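Local coordinates for uncharacterized LolA superfamily protein NE2245 (Nitrosomonas europaea ATCC 19718, PDB 3BUU) that is of unknown function but may bind lipid or lipoprotein in the cell envelope, at residues 13-16 / 17-20; 217-221 / 222-226; 149-153 / 154-158; 137-140 / 141-144. One frame throughout, in Å; residues are numbered along the deposited sequence.

Contact 1: 13-16 / 17-20; sequences LEKA and DEIR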
loop_
_atom_site.group_PDB
_atom_site.type_symbol
_atom_site.label_atom_id
_atom_site.label_comp_id
_atom_site.label_asym_id
_atom_site.label_seq_id
_atom_site.Cartn_x
_atom_site.Cartn_y
_atom_site.Cartn_z
ATOM N N LEU A 13 -14.405 -4.149 6.106
ATOM C CA LEU A 13 -12.982 -3.921 5.888
ATOM C C LEU A 13 -12.271 -5.212 5.502
ATOM O O LEU A 13 -11.402 -5.196 4.633
ATOM C CB LEU A 13 -12.349 -3.312 7.144
ATOM C CG LEU A 13 -10.926 -2.831 6.919
ATOM C CD1 LEU A 13 -10.815 -1.766 5.858
ATOM C CD2 LEU A 13 -10.349 -2.374 8.294
ATOM N N GLU A 14 -12.615 -6.307 6.173
ATOM C CA GLU A 14 -12.029 -7.615 5.843
ATOM C C GLU A 14 -12.292 -7.997 4.401
ATOM O O GLU A 14 -11.415 -8.497 3.689
ATOM C CB GLU A 14 -12.628 -8.705 6.754
ATOM C CG GLU A 14 -11.980 -8.788 8.122
ATOM C CD GLU A 14 -12.778 -9.544 9.178
ATOM O OE1 GLU A 14 -13.977 -9.852 8.990
ATOM O OE2 GLU A 14 -12.183 -9.803 10.245
ATOM N N LYS A 15 -13.530 -7.782 3.976
ATOM C CA LYS A 15 -13.929 -8.124 2.617
ATOM C C LYS A 15 -13.214 -7.273 1.604
ATOM O O LYS A 15 -12.773 -7.786 0.558
ATOM C CB LYS A 15 -15.441 -8.096 2.433
ATOM C CG LYS A 15 -16.127 -9.195 3.233
ATOM C CD LYS A 15 -17.620 -9.109 3.333
ATOM C CE LYS A 15 -18.136 -10.210 4.272
ATOM N NZ LYS A 15 -17.787 -11.564 3.761
ATOM N N ALA A 16 -13.083 -5.987 1.877
ATOM C CA ALA A 16 -12.330 -5.116 0.973
ATOM C C ALA A 16 -10.841 -5.524 0.920
ATOM O O ALA A 16 -10.233 -5.581 -0.166
ATOM C CB ALA A 16 -12.515 -3.662 1.388
ATOM N N ASP A 17 -10.247 -5.807 2.090
ATOM C CA ASP A 17 -8.865 -6.287 2.118
ATOM C C ASP A 17 -8.670 -7.555 1.295
ATOM O O ASP A 17 -7.658 -7.689 0.597
ATOM C CB ASP A 17 -8.420 -6.637 3.534
ATOM C CG ASP A 17 -7.957 -5.473 4.406
ATOM O OD1 ASP A 17 -7.632 -4.382 3.915
ATOM O OD2 ASP A 17 -7.885 -5.740 5.649
ATOM N N GLU A 18 -9.611 -8.501 1.409
ATOM C CA GLU A 18 -9.464 -9.762 0.706
ATOM C C GLU A 18 -9.683 -9.641 -0.802
ATOM O O GLU A 18 -9.200 -10.489 -1.540
ATOM C CB GLU A 18 -10.317 -10.829 1.340
ATOM C CG GLU A 18 -11.705 -10.797 0.970
ATOM C CD GLU A 18 -12.529 -11.838 1.731
ATOM O OE1 GLU A 18 -11.971 -12.555 2.591
ATOM O OE2 GLU A 18 -13.727 -11.940 1.471
ATOM N N ILE A 19 -10.360 -8.580 -1.245
ATOM C CA ILE A 19 -10.435 -8.272 -2.658
ATOM C C ILE A 19 -9.117 -7.656 -3.150
ATOM O O ILE A 19 -8.656 -7.989 -4.240
ATOM C CB ILE A 19 -11.660 -7.417 -2.939
ATOM C CG1 ILE A 19 -12.902 -8.301 -2.823
ATOM C CG2 ILE A 19 -11.544 -6.699 -4.279
ATOM C CD1 ILE A 19 -14.185 -7.506 -2.712
ATOM N N ARG A 20 -8.557 -6.742 -2.375
ATOM C CA ARG A 20 -7.323 -6.110 -2.778
ATOM C C ARG A 20 -6.204 -7.147 -2.944
ATOM O O ARG A 20 -5.513 -7.144 -3.973
ATOM C CB ARG A 20 -6.968 -5.076 -1.730
ATOM C CG ARG A 20 -5.581 -4.393 -1.868
ATOM C CD ARG A 20 -5.477 -3.357 -2.978
ATOM N NE ARG A 20 -4.247 -2.590 -2.713
ATOM C CZ ARG A 20 -3.136 -2.523 -3.473
ATOM N NH1 ARG A 20 -3.019 -3.207 -4.646
ATOM N NH2 ARG A 20 -2.124 -1.776 -3.020
HETATM O O HOH W 1 -14.503 -10.061 -0.255
#
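The last turns of helix 9-20 hold this contact, in which the carbonyls of 13-16 are answered by the amides of 17-20. D17 N reaches L13 O over 2.9 Å in a nearly straight bond (N-H...O 167°), and E18 N to E14 O and R20 N to A16 O follow the same i to i+4 rhythm. I19 N is shared: it bonds K15 O at 3.1 Å and, weakly, A16 O. E18 folds its chain back over the preceding turn, because chi1 of 80° sets CG between its own N and carbonyl carbon; CG then touches K15 O at 3.2 Å. That puts the carboxylate alongside K15, where one water donates to both E18 OE2 (2.7 Å) and K15 O (3.0 Å). The lysine ammonium lies near but not in contact, K15 NZ to E18 OE2 being 4.7 Å. Such a helix, packed against antiparallel strands 128-137 and 146-152, consistent with a LolA-like fold, needs one apolar flank: L13 packs on L149, small A16 on V151 and I19 on P158. D17, buried, is satisfied by the loop at F111 and T112, OD2 by T112 OG1 and OD1 by F111 N, while R20 turns away to Y207.

Contact 2: 217-221 / 222-226; sequences DKIFT and KDYLK
Apolar contact comes first: I219 sits over one face of the Y224 ring, CB above its centre. That CB stands 3.6 Å from the ring centroid and only 4° off the normal, a CH-pi contact, and CG2 approaches the ring at CE1 (3.7 Å). A beta-branched residue suits this place, since CB and CG2 together spread over the aromatic surface. CG1 of I219 leaves in another direction and covers a face of the F220 ring, so one side chain is shared by two aromatics.

Polar contact is concentrated on T221. Its OG1 accepts from Y224 N at 3.1 Å (N-H...O 155°), and its carbonyl O takes a weak second share of the same amide at 3.3 Å. The hydroxyl can face forward because chi1 of 71° holds OG1 between the threonine N and carbonyl carbon.

Outside partners then anchor the segment: F220 and Y224 rest on I57 of strand 55-62, and K222 makes a cation-pi contact with W79. With OG1 and, weakly, O of T221 both accepting from Y224 N, at the start of 222-224, which have helical backbone angles, the geometry fits an ST motif, entered here from an inverse gamma turn centred on F220.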
loop_
_atom_site.group_PDB
_atom_site.type_symbol
_atom_site.label_atom_id
_atom_site.label_comp_id
_atom_site.label_asym_id
_atom_site.label_seq_id
_atom_site.Cartn_x
_atom_site.Cartn_y
_atom_site.Cartn_z
ATOM N N ASP A 217 9.677 -17.612 7.464
ATOM C CA ASP A 217 10.085 -16.592 8.433
ATOM C C ASP A 217 11.576 -16.252 8.318
ATOM O O ASP A 217 11.991 -15.121 8.500
ATOM C CB ASP A 217 9.742 -17.067 9.863
ATOM C CG ASP A 217 9.943 -15.988 10.878
ATOM O OD1 ASP A 217 9.156 -15.025 10.919
ATOM O OD2 ASP A 217 10.899 -16.126 11.662
ATOM N N LYS A 218 12.389 -17.267 8.029
ATOM C CA LYS A 218 13.804 -17.109 7.988
ATOM C C LYS A 218 14.352 -16.269 6.836
ATOM O O LYS A 218 15.496 -15.930 6.848
ATOM C CB LYS A 218 14.456 -18.515 7.993
ATOM C CG LYS A 218 14.351 -19.243 9.333
ATOM C CD LYS A 218 14.805 -20.751 9.292
ATOM C CE LYS A 218 14.543 -21.495 10.595
ATOM N NZ LYS A 218 15.045 -20.681 11.742
ATOM N N ILE A 219 13.554 -15.893 5.849
ATOM C CA ILE A 219 14.044 -14.927 4.839
ATOM C C ILE A 219 13.968 -13.488 5.321
ATOM O O ILE A 219 14.583 -12.601 4.725
ATOM C CB ILE A 219 13.365 -15.030 3.422
ATOM C CG1 ILE A 219 11.914 -14.499 3.417
ATOM C CG2 ILE A 219 13.499 -16.444 2.890
ATOM C CD1 ILE A 219 11.324 -14.428 1.989
ATOM N N PHE A 220 13.233 -13.228 6.405
ATOM C CA PHE A 220 12.981 -11.845 6.810
ATOM C C PHE A 220 14.062 -11.413 7.772
ATOM O O PHE A 220 13.816 -11.174 8.955
ATOM C CB PHE A 220 11.567 -11.736 7.345
ATOM C CG PHE A 220 10.545 -11.971 6.281
ATOM C CD1 PHE A 220 10.343 -11.017 5.278
ATOM C CD2 PHE A 220 9.833 -13.151 6.236
ATOM C CE1 PHE A 220 9.407 -11.255 4.273
ATOM C CE2 PHE A 220 8.915 -13.396 5.256
ATOM C CZ PHE A 220 8.685 -12.447 4.262
ATOM N N THR A 221 15.295 -11.326 7.243
ATOM C CA THR A 221 16.488 -10.979 8.041
ATOM C C THR A 221 17.429 -10.103 7.219
ATOM O O THR A 221 17.415 -10.103 5.995
ATOM C CB THR A 221 17.293 -12.216 8.432
ATOM O OG1 THR A 221 17.940 -12.733 7.262
ATOM C CG2 THR A 221 16.437 -13.263 9.130
ATOM N N LYS A 222 18.274 -9.368 7.943
ATOM C CA LYS A 222 19.311 -8.573 7.319
ATOM C C LYS A 222 20.288 -9.402 6.507
ATOM O O LYS A 222 20.694 -8.998 5.436
ATOM C CB LYS A 222 20.049 -7.764 8.383
ATOM C CG LYS A 222 19.151 -6.837 9.183
ATOM C CD LYS A 222 19.995 -6.090 10.215
ATOM C CE LYS A 222 19.131 -5.245 11.138
ATOM N NZ LYS A 222 19.976 -4.458 12.084
ATOM N N ASP A 223 20.561 -10.626 6.954
ATOM C CA ASP A 223 21.486 -11.489 6.228
ATOM C C ASP A 223 20.952 -11.905 4.866
ATOM O O ASP A 223 21.708 -11.978 3.898
ATOM C CB ASP A 223 21.835 -12.717 7.051
ATOM C CG ASP A 223 22.748 -12.394 8.188
ATOM O OD1 ASP A 223 23.594 -11.477 8.051
ATOM O OD2 ASP A 223 22.602 -13.048 9.238
ATOM N N TYR A 224 19.633 -12.144 4.774
ATOM C CA TYR A 224 19.064 -12.540 3.521
ATOM C C TYR A 224 19.241 -11.424 2.466
ATOM O O TYR A 224 19.315 -11.678 1.276
ATOM C CB TYR A 224 17.611 -12.915 3.763
ATOM C CG TYR A 224 16.847 -13.343 2.558
ATOM C CD1 TYR A 224 16.971 -14.640 2.047
ATOM C CD2 TYR A 224 16.002 -12.469 1.906
ATOM C CE1 TYR A 224 16.242 -15.031 0.925
ATOM C CE2 TYR A 224 15.264 -12.849 0.783
ATOM C CZ TYR A 224 15.387 -14.140 0.307
ATOM O OH TYR A 224 14.638 -14.525 -0.774
ATOM N N LEU A 225 19.269 -10.168 2.928
ATOM C CA LEU A 225 19.319 -9.015 2.014
ATOM C C LEU A 225 20.731 -8.466 1.760
ATOM O O LEU A 225 20.888 -7.392 1.190
ATOM C CB LEU A 225 18.354 -7.931 2.500
ATOM C CG LEU A 225 16.888 -8.341 2.382
ATOM C CD1 LEU A 225 16.016 -7.279 3.033
ATOM C CD2 LEU A 225 16.527 -8.469 0.918
ATOM N N LYS A 226 21.767 -9.188 2.179
ATOM C CA LYS A 226 23.155 -8.749 1.967
ATOM C C LYS A 226 23.548 -9.146 0.558
ATOM O O LYS A 226 23.867 -10.296 0.298
ATOM C CB LYS A 226 24.089 -9.333 3.014
ATOM C CG LYS A 226 25.445 -8.657 2.927
ATOM C CD LYS A 226 26.292 -8.850 4.165
ATOM C CE LYS A 226 27.619 -8.132 4.027
ATOM N NZ LYS A 226 27.592 -6.806 4.626
#

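Contact 3: 149-153 / 154-158; sequences LWVNQ and SNFRP
V151 opens the approach, pairing with P158 as an antiparallel non-hydrogen-bonded pair, CA to CA 4.6 Å. Its CG1, anti to the backbone N (chi1 178°), runs up to F156 O at 3.4 Å, and its CA-H points at R157 O. Both V151 and P158 face helix 9-20, where I12 and I19 cover them, so compact apolar residues fit here.

N152 comes next and carries most of the polar contact in this hairpin between strands 146-152 and 158-164. Its N donates to R157 O at 2.9 Å, nearly straight at 168°, and its O receives F156 N at 2.8 Å. The side chain works forward: OD1 accepts S154 N at 2.9 Å, moderately tilted from the amide plane, and S154 OG at 2.7 Å from well above that plane. The other end, ND2, goes to E128. N155 brings OD1 to within 3.3 Å of N152 CB, and the same OD1 takes R157 N in an Asx turn.

Q153 starts the connection, its O sharing a water with S154 O. With OD1 held by two donors and ND2 by a carboxylate, the N152 amide cannot readily flip, and the asparagine side chains fasten the reversal.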
loop_
_atom_site.group_PDB
_atom_site.type_symbol
_atom_site.label_atom_id
_atom_site.label_comp_id
_atom_site.label_asym_id
_atom_site.label_seq_id
_atom_site.Cartn_x
_atom_site.Cartn_y
_atom_site.Cartn_z
ATOM N N LEU A 149 -12.294 5.218 3.772
ATOM C CA LEU A 149 -12.296 4.231 2.703
ATOM C C LEU A 149 -13.726 4.003 2.218
ATOM O O LEU A 149 -14.600 3.661 3.016
ATOM C CB LEU A 149 -11.694 2.905 3.213
ATOM C CG LEU A 149 -11.649 1.774 2.170
ATOM C CD1 LEU A 149 -10.691 2.066 1.038
ATOM C CD2 LEU A 149 -11.324 0.467 2.852
ATOM N N TRP A 150 -13.951 4.199 0.921
ATOM C CA TRP A 150 -15.222 3.904 0.286
ATOM C C TRP A 150 -15.205 2.460 -0.200
ATOM O O TRP A 150 -14.309 2.079 -0.970
ATOM C CB TRP A 150 -15.439 4.829 -0.911
ATOM C CG TRP A 150 -15.946 6.205 -0.621
ATOM C CD1 TRP A 150 -17.152 6.688 -1.002
ATOM C CD2 TRP A 150 -15.269 7.287 0.044
ATOM N NE1 TRP A 150 -17.295 7.988 -0.578
ATOM C CE2 TRP A 150 -16.164 8.366 0.088
ATOM C CE3 TRP A 150 -14.005 7.435 0.628
ATOM C CZ2 TRP A 150 -15.858 9.587 0.656
ATOM C CZ3 TRP A 150 -13.671 8.675 1.230
ATOM C CH2 TRP A 150 -14.620 9.732 1.223
ATOM N N VAL A 151 -16.200 1.685 0.208
ATOM C CA VAL A 151 -16.325 0.285 -0.136
ATOM C C VAL A 151 -17.694 0.110 -0.787
ATOM O O VAL A 151 -18.727 0.471 -0.204
ATOM C CB VAL A 151 -16.168 -0.607 1.111
ATOM C CG1 VAL A 151 -16.358 -2.070 0.710
ATOM C CG2 VAL A 151 -14.810 -0.426 1.746
ATOM N N ASN A 152 -17.705 -0.432 -2.000
ATOM C CA ASN A 152 -18.981 -0.640 -2.702
ATOM C C ASN A 152 -19.870 -1.590 -1.919
ATOM O O ASN A 152 -19.447 -2.681 -1.533
ATOM C CB ASN A 152 -18.648 -1.236 -4.064
ATOM C CG ASN A 152 -19.773 -1.120 -5.044
ATOM O OD1 ASN A 152 -20.887 -1.427 -4.726
ATOM N ND2 ASN A 152 -19.473 -0.732 -6.245
ATOM N N GLN A 153 -21.121 -1.199 -1.681
ATOM C CA GLN A 153 -22.020 -2.047 -0.900
ATOM C C GLN A 153 -22.395 -3.301 -1.657
ATOM O O GLN A 153 -22.777 -4.294 -1.054
ATOM C CB GLN A 153 -23.290 -1.313 -0.547
ATOM C CG GLN A 153 -23.064 -0.133 0.402
ATOM C CD GLN A 153 -24.353 0.485 0.877
ATOM O OE1 GLN A 153 -25.441 0.007 0.560
ATOM N NE2 GLN A 153 -24.247 1.590 1.570
ATOM N N SER A 154 -22.347 -3.265 -2.984
ATOM C CA SER A 154 -22.833 -4.378 -3.774
ATOM C C SER A 154 -21.889 -5.568 -3.697
ATOM O O SER A 154 -22.359 -6.702 -3.646
ATOM C CB SER A 154 -23.034 -3.953 -5.255
ATOM O OG SER A 154 -21.838 -3.625 -5.905
ATOM N N ASN A 155 -20.583 -5.335 -3.762
ATOM C CA ASN A 155 -19.589 -6.405 -3.927
ATOM C C ASN A 155 -18.359 -6.202 -3.044
ATOM O O ASN A 155 -17.402 -6.948 -3.192
ATOM C CB ASN A 155 -19.173 -6.533 -5.390
ATOM C CG ASN A 155 -18.638 -5.256 -5.954
ATOM O OD1 ASN A 155 -18.348 -4.300 -5.240
ATOM N ND2 ASN A 155 -18.538 -5.216 -7.277
ATOM N N PHE A 156 -18.391 -5.221 -2.132
ATOM C CA PHE A 156 -17.304 -4.963 -1.191
ATOM C C PHE A 156 -16.023 -4.526 -1.832
ATOM O O PHE A 156 -14.980 -4.506 -1.180
ATOM C CB PHE A 156 -17.079 -6.135 -0.217
ATOM C CG PHE A 156 -18.311 -6.460 0.574
ATOM C CD1 PHE A 156 -18.655 -5.732 1.713
ATOM C CD2 PHE A 156 -19.126 -7.506 0.165
ATOM C CE1 PHE A 156 -19.806 -6.031 2.443
ATOM C CE2 PHE A 156 -20.275 -7.830 0.889
ATOM C CZ PHE A 156 -20.622 -7.099 2.017
ATOM N N ARG A 157 -16.072 -4.125 -3.102
ATOM C CA ARG A 157 -14.836 -3.655 -3.725
ATOM C C ARG A 157 -14.383 -2.330 -3.116
ATOM O O ARG A 157 -15.187 -1.415 -2.935
ATOM C CB ARG A 157 -14.996 -3.435 -5.207
ATOM C CG ARG A 157 -14.997 -4.656 -6.038
ATOM C CD ARG A 157 -15.136 -4.267 -7.485
ATOM N NE ARG A 157 -15.283 -5.460 -8.242
ATOM C CZ ARG A 157 -15.324 -5.455 -9.560
ATOM N NH1 ARG A 157 -15.265 -4.293 -10.196
ATOM N NH2 ARG A 157 -15.434 -6.593 -10.216
ATOM N N PRO A 158 -13.067 -2.179 -2.898
ATOM C CA PRO A 158 -12.585 -0.825 -2.565
ATOM C C PRO A 158 -12.791 0.080 -3.769
ATOM O O PRO A 158 -12.499 -0.311 -4.911
ATOM C CB PRO A 158 -11.102 -1.077 -2.229
ATOM C CG PRO A 158 -10.722 -2.288 -3.038
ATOM C CD PRO A 158 -11.971 -3.148 -3.083
HETATM O O HOH W 2 -23.146 -7.356 -1.173
#

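Contact 4: 137-140 / 141-144; sequences GIDR and SVTY
D139 and S141 meet inside a type I beta turn running from D139 to V142, part of the loop that joins strand 128-137 to strand 146-152. The close-knit part lies on the inner side, where V142, buried, packs back on G137 and D139. A chi1 of -57° turns its CG1 anti to the carbonyl carbon and leaves CG2 between N and the carbonyl carbon, where CG2 presses on D139 O at 3.3 Å and also meets G137 CA at 3.8 Å. G137 suits this place because the chain passes V142 CG2 and Y144 O closely on the side where a CB would have to go. A branched valine suits its own position too: while CG2 reaches toward G137, CG1 lies near D139 OD1, and R76 and D114 from other loops touch the valine side chain. Beyond the turn, the Y144 hydroxyl is bonded to D105 and K172, and its amide to Y115, so the returning limb is fixed to the body of the protein.

The outer side is looser. I138 and R140 are exposed, and the arginine chain, bent at chi3, leads away from the turn. Even the closing bond of the turn, V142 N to D139 O, is long at 3.3 Å and weak, though straight. Stiffness of the turn comes instead from the aspartate, which suits the first place of a turn because its carboxylate can reach the amide two residues on. D139 OD1 accepts from S141 N at 3.1 Å, on the anti side and 31° out of the carboxylate plane, while S141 OG donates to the same oxygen from the same face at 3.0 Å.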
loop_
_atom_site.group_PDB
_atom_site.type_symbol
_atom_site.label_atom_id
_atom_site.label_comp_id
_atom_site.label_asym_id
_atom_site.label_seq_id
_atom_site.Cartn_x
_atom_site.Cartn_y
_atom_site.Cartn_z
ATOM N N GLY A 137 -6.041 4.934 12.919
ATOM C CA GLY A 137 -4.782 4.205 13.127
ATOM C C GLY A 137 -4.651 3.780 14.558
ATOM O O GLY A 137 -4.935 4.556 15.481
ATOM N N ILE A 138 -4.229 2.545 14.766
ATOM C CA ILE A 138 -4.151 2.024 16.118
ATOM C C ILE A 138 -3.106 2.799 16.937
ATOM O O ILE A 138 -3.309 3.058 18.149
ATOM C CB ILE A 138 -3.834 0.522 16.097
ATOM C CG1 ILE A 138 -5.075 -0.257 15.622
ATOM C CG2 ILE A 138 -3.344 0.074 17.457
ATOM C CD1 ILE A 138 -5.285 -1.655 16.215
ATOM N N ASP A 139 -2.008 3.194 16.285
ATOM C CA ASP A 139 -0.944 3.991 16.956
ATOM C C ASP A 139 -0.102 4.772 15.931
ATOM O O ASP A 139 -0.356 4.692 14.725
ATOM C CB ASP A 139 -0.067 3.102 17.853
ATOM C CG ASP A 139 0.561 1.976 17.086
ATOM O OD1 ASP A 139 1.020 2.251 15.977
ATOM O OD2 ASP A 139 0.622 0.835 17.601
ATOM N N ARG A 140 0.879 5.526 16.417
ATOM C CA ARG A 140 1.619 6.459 15.578
ATOM C C ARG A 140 2.645 5.791 14.669
ATOM O O ARG A 140 3.232 6.453 13.795
ATOM C CB ARG A 140 2.290 7.491 16.480
ATOM C CG ARG A 140 1.287 8.350 17.249
ATOM C CD ARG A 140 2.002 9.157 18.336
ATOM N NE ARG A 140 2.831 8.284 19.172
ATOM C CZ ARG A 140 3.914 8.664 19.848
ATOM N NH1 ARG A 140 4.342 9.917 19.790
ATOM N NH2 ARG A 140 4.586 7.774 20.571
ATOM N N SER A 141 2.799 4.478 14.776
ATOM C CA SER A 141 3.707 3.793 13.848
ATOM C C SER A 141 3.043 3.174 12.649
ATOM O O SER A 141 3.769 2.658 11.805
ATOM C CB SER A 141 4.557 2.727 14.511
ATOM O OG SER A 141 3.759 1.669 15.010
ATOM N N VAL A 142 1.712 3.225 12.554
ATOM C CA VAL A 142 1.071 2.744 11.349
ATOM C C VAL A 142 1.207 3.820 10.282
ATOM O O VAL A 142 1.766 4.922 10.508
ATOM C CB VAL A 142 -0.402 2.217 11.538
ATOM C CG1 VAL A 142 -0.452 1.106 12.565
ATOM C CG2 VAL A 142 -1.347 3.367 11.867
ATOM N N THR A 143 0.793 3.514 9.064
ATOM C CA THR A 143 1.100 4.395 7.962
ATOM C C THR A 143 0.404 5.754 8.073
ATOM O O THR A 143 1.004 6.781 7.739
ATOM C CB THR A 143 0.842 3.702 6.620
ATOM O OG1 THR A 143 1.449 2.407 6.628
ATOM C CG2 THR A 143 1.391 4.482 5.426
ATOM N N TYR A 144 -0.871 5.739 8.500
ATOM C CA TYR A 144 -1.684 6.953 8.630
ATOM C C TYR A 144 -2.403 7.003 9.920
ATOM O O TYR A 144 -2.755 5.947 10.468
ATOM C CB TYR A 144 -2.762 7.038 7.507
ATOM C CG TYR A 144 -2.170 6.869 6.161
ATOM C CD1 TYR A 144 -1.537 7.932 5.525
ATOM C CD2 TYR A 144 -2.202 5.622 5.525
ATOM C CE1 TYR A 144 -0.937 7.759 4.270
ATOM C CE2 TYR A 144 -1.606 5.436 4.269
ATOM C CZ TYR A 144 -0.977 6.524 3.662
ATOM O OH TYR A 144 -0.360 6.396 2.443
#

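Contacts 1 and 3 form one packed unit: their centres lie 9 Å apart and the helix end rests on the hairpin, I19 CD1 meeting N155 O at 3.3 Å and K15 CB meeting F156 CB at 3.7 Å. Contact 4, its nearest atoms about 9 Å from contact 1 and about 10 Å from contact 3, is the loop between strand 128-137 and strand 146-152, the strand that leads into contact 3. Contact 2 is remote, its centre 37 Å from that of contact 3 across the chain's centre, and it lies beside strands 55-62 and 77-81. With no ligand to mark a site, any lipid-binding cavity remains an inference from the LolA-like family.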